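PDB 2ESS: acyl-ACP thioesterase from Bacteroides thetaiotaomicron, which probably hydrolyses the thioester of fatty acyl-acyl carrier protein, releasing free fatty acids in lipid biosynthesis. Local coordinates for residues N226-V230 and R242-F247. Residues are numbered along the deposited sequence; the frame is centred on the assembly and turned at random.
Sequences NEFHV and RSKVIF
Phe228 and Val245 exchange two backbone hydrogen bonds, Phe228 N to Val245 O at 2.9 Å and Val245 N to Phe228 O at 3.0 Å. Val230 and Ser243 form the next hydrogen-bonded pair. Phe247 N closes the ladder on Asn226 O at 2.8 Å. CA-H...O contacts fill in between, as from Lys244 CA to Phe228 O.

Glu227, His229, Lys244 and Ile246 share the partly exposed face. His229 NE2 donates to Glu227 OE2 at 2.8 Å. The bond is nearly straight, lies in the imidazole plane and uses the anti lone pair of Glu227 OE2. Glu227 reaches it as an extended chain with CG anti to the backbone N (chi1 -174°). Lys244 runs alongside His229, with Lys244 CE 3.6 Å from His229 NE2. Lys244 NZ lies 4.1 Å from Glu227 OE2, beyond a salt bridge, but may still favour the carboxylate charge. Glu227 CG lies against Ile246 CG1 (3.8 Å), the two side chains side by side. An alanine in place of Glu227 would probably leave His229 NE2 without this acceptor and open a gap beside Ile246 CG1.

The segments belong to an antiparallel hairpin, strands 227-234 and 238-247, in the C-terminal hotdog domain. Strands 215-224 and 199-206 flank it.

On the buried face, Phe228 CE1 meets Phe247 CD1 at 3.9 Å. The two rings meet obliquely, planes 83° apart. Each packs edge-to-face against Phe189, and both touch Leu193 of helix 191-196. Ser243 OG, on the same face, is hydrogen-bonded to Glu203 O.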
ATOM      1  N   ASN A 226       1.116  11.019 -26.027  1.00 41.35           N
ATOM      2  CA  ASN A 226       0.921  11.143 -24.584  1.00 38.45           C
ATOM      3  C   ASN A 226      -0.305  10.443 -24.037  1.00 35.81           C
ATOM      4  O   ASN A 226      -0.502  10.412 -22.813  1.00 38.46           O
ATOM      5  CB  ASN A 226       0.875  12.628 -24.242  1.00 36.59           C
ATOM      6  CG  ASN A 226       2.261  13.270 -24.269  1.00 46.01           C
ATOM      7  OD1 ASN A 226       3.258  12.643 -23.887  1.00 46.08           O
ATOM      8  ND2 ASN A 226       2.329  14.513 -24.743  1.00 46.08           N
ATOM      9  N   GLU A 227      -1.128   9.878 -24.922  1.00 34.73           N
ATOM     10  CA  GLU A 227      -2.388   9.255 -24.505  1.00 35.06           C
ATOM     11  C   GLU A 227      -2.407   7.764 -24.828  1.00 34.41           C
ATOM     12  O   GLU A 227      -2.195   7.361 -25.976  1.00 34.50           O
ATOM     13  CB  GLU A 227      -3.559   9.940 -25.155  1.00 36.05           C
ATOM     14  CG  GLU A 227      -4.910   9.413 -24.647  1.00 36.79           C
ATOM     15  CD  GLU A 227      -6.102  10.272 -25.066  1.00 44.63           C
ATOM     16  OE1 GLU A 227      -5.892  11.477 -25.368  1.00 53.99           O
ATOM     17  OE2 GLU A 227      -7.250   9.736 -25.096  1.00 50.59           O
ATOM     18  N   PHE A 228      -2.693   6.967 -23.806  1.00 31.76           N
ATOM     19  CA  PHE A 228      -2.713   5.533 -23.917  1.00 29.12           C
ATOM     20  C   PHE A 228      -4.034   4.985 -23.437  1.00 29.95           C
ATOM     21  O   PHE A 228      -4.543   5.375 -22.400  1.00 31.25           O
ATOM     22  CB  PHE A 228      -1.604   4.928 -23.073  1.00 30.19           C
ATOM     23  CG  PHE A 228      -0.247   5.392 -23.444  1.00 35.23           C
ATOM     24  CD1 PHE A 228       0.236   6.599 -22.990  1.00 34.65           C
ATOM     25  CD2 PHE A 228       0.558   4.621 -24.255  1.00 34.62           C
ATOM     26  CE1 PHE A 228       1.510   7.013 -23.335  1.00 34.86           C
ATOM     27  CE2 PHE A 228       1.827   5.040 -24.586  1.00 41.90           C
ATOM     28  CZ  PHE A 228       2.291   6.244 -24.132  1.00 37.72           C
ATOM     29  N   HIS A 229      -4.588   4.043 -24.181  1.00 31.53           N
ATOM     30  CA  HIS A 229      -5.796   3.352 -23.724  1.00 31.20           C
ATOM     31  C   HIS A 229      -5.423   1.904 -23.493  1.00 32.61           C
ATOM     32  O   HIS A 229      -4.781   1.294 -24.333  1.00 35.08           O
ATOM     33  CB  HIS A 229      -6.921   3.438 -24.742  1.00 31.87           C
ATOM     34  CG  HIS A 229      -7.404   4.824 -25.014  1.00 39.22           C
ATOM     35  ND1 HIS A 229      -8.470   5.082 -25.850  1.00 41.34           N
ATOM     36  CD2 HIS A 229      -6.971   6.032 -24.579  1.00 45.90           C
ATOM     37  CE1 HIS A 229      -8.667   6.386 -25.918  1.00 45.46           C
ATOM     38  NE2 HIS A 229      -7.768   6.986 -25.160  1.00 43.65           N
ATOM     39  N   VAL A 230      -5.828   1.375 -22.347  1.00 30.75           N
ATOM     40  CA  VAL A 230      -5.427   0.077 -21.881  1.00 30.88           C
ATOM     41  C   VAL A 230      -6.694  -0.740 -21.571  1.00 33.09           C
ATOM     42  O   VAL A 230      -7.694  -0.227 -21.037  1.00 31.85           O
ATOM     43  CB  VAL A 230      -4.479   0.169 -20.643  1.00 31.86           C
ATOM     44  CG1 VAL A 230      -4.121  -1.234 -20.132  1.00 35.77           C
ATOM     45  CG2 VAL A 230      -3.217   1.007 -20.956  1.00 37.35           C
ATOM     46  N   ARG A 242     -10.728  -1.278 -18.057  1.00 32.29           N
ATOM     47  CA  ARG A 242     -10.126  -0.424 -19.058  1.00 31.57           C
ATOM     48  C   ARG A 242      -9.616   0.808 -18.335  1.00 33.00           C
ATOM     49  O   ARG A 242     -10.102   1.151 -17.221  1.00 29.85           O
ATOM     50  CB  ARG A 242     -11.127  -0.045 -20.170  1.00 31.13           C
ATOM     51  CG  ARG A 242     -11.484  -1.219 -21.056  1.00 38.00           C
ATOM     52  CD  ARG A 242     -12.413  -0.878 -22.227  1.00 36.96           C
ATOM     53  NE  ARG A 242     -13.747  -0.914 -21.712  1.00 54.10           N
ATOM     54  CZ  ARG A 242     -14.618  -1.895 -21.889  1.00 46.02           C
ATOM     55  NH1 ARG A 242     -14.361  -2.959 -22.645  1.00 52.44           N
ATOM     56  NH2 ARG A 242     -15.782  -1.770 -21.295  1.00 46.72           N
ATOM     57  N   SER A 243      -8.641   1.459 -18.974  1.00 29.52           N
ATOM     58  CA  SER A 243      -7.960   2.596 -18.414  1.00 32.24           C
ATOM     59  C   SER A 243      -7.525   3.548 -19.503  1.00 32.90           C
ATOM     60  O   SER A 243      -7.289   3.159 -20.653  1.00 31.91           O
ATOM     61  CB  SER A 243      -6.758   2.126 -17.578  1.00 34.03           C
ATOM     62  OG  SER A 243      -6.016   3.209 -17.050  1.00 37.90           O
ATOM     63  N   LYS A 244      -7.472   4.818 -19.129  1.00 32.03           N
ATOM     64  CA  LYS A 244      -6.910   5.848 -19.958  1.00 33.32           C
ATOM     65  C   LYS A 244      -5.858   6.598 -19.131  1.00 34.15           C
ATOM     66  O   LYS A 244      -6.081   6.951 -17.969  1.00 33.03           O
ATOM     67  CB  LYS A 244      -8.009   6.757 -20.453  1.00 37.37           C
ATOM     68  CG  LYS A 244      -7.581   7.783 -21.459  1.00 41.54           C
ATOM     69  CD  LYS A 244      -8.730   8.725 -21.809  1.00 52.24           C
ATOM     70  CE  LYS A 244      -9.869   7.995 -22.478  1.00 54.79           C
ATOM     71  NZ  LYS A 244     -10.794   8.923 -23.165  1.00 62.17           N
ATOM     72  N   VAL A 245      -4.694   6.788 -19.734  1.00 34.49           N
ATOM     73  CA  VAL A 245      -3.539   7.416 -19.081  1.00 33.37           C
ATOM     74  C   VAL A 245      -3.080   8.514 -20.010  1.00 33.43           C
ATOM     75  O   VAL A 245      -2.762   8.263 -21.191  1.00 33.91           O
ATOM     76  CB  VAL A 245      -2.399   6.424 -18.831  1.00 34.67           C
ATOM     77  CG1 VAL A 245      -1.407   7.017 -17.856  1.00 36.86           C
ATOM     78  CG2 VAL A 245      -2.886   5.102 -18.275  1.00 37.68           C
ATOM     79  N   ILE A 246      -3.112   9.743 -19.514  1.00 32.94           N
ATOM     80  CA  ILE A 246      -2.592  10.885 -20.269  1.00 35.01           C
ATOM     81  C   ILE A 246      -1.372  11.462 -19.529  1.00 34.42           C
ATOM     82  O   ILE A 246      -1.463  11.881 -18.375  1.00 31.67           O
ATOM     83  CB  ILE A 246      -3.689  11.952 -20.523  1.00 35.52           C
ATOM     84  CG1 ILE A 246      -4.853  11.309 -21.337  1.00 39.11           C
ATOM     85  CG2 ILE A 246      -3.115  13.146 -21.282  1.00 35.12           C
ATOM     86  CD1 ILE A 246      -6.032  12.185 -21.538  1.00 37.05           C
ATOM     87  N   PHE A 247      -0.238  11.445 -20.200  1.00 33.50           N
ATOM     88  CA  PHE A 247       0.991  12.027 -19.682  1.00 35.78           C
ATOM     89  C   PHE A 247       1.153  13.441 -20.201  1.00 38.60           C
ATOM     90  O   PHE A 247       0.588  13.788 -21.235  1.00 38.62           O
ATOM     91  CB  PHE A 247       2.210  11.239 -20.137  1.00 34.85           C
ATOM     92  CG  PHE A 247       2.375   9.926 -19.453  1.00 37.53           C
ATOM     93  CD1 PHE A 247       1.715   8.803 -19.901  1.00 33.38           C
ATOM     94  CD2 PHE A 247       3.234   9.806 -18.360  1.00 39.36           C
ATOM     95  CE1 PHE A 247       1.897   7.582 -19.269  1.00 39.98           C
ATOM     96  CE2 PHE A 247       3.424   8.585 -17.735  1.00 38.21           C
ATOM     97  CZ  PHE A 247       2.746   7.476 -18.175  1.00 38.31           C
TER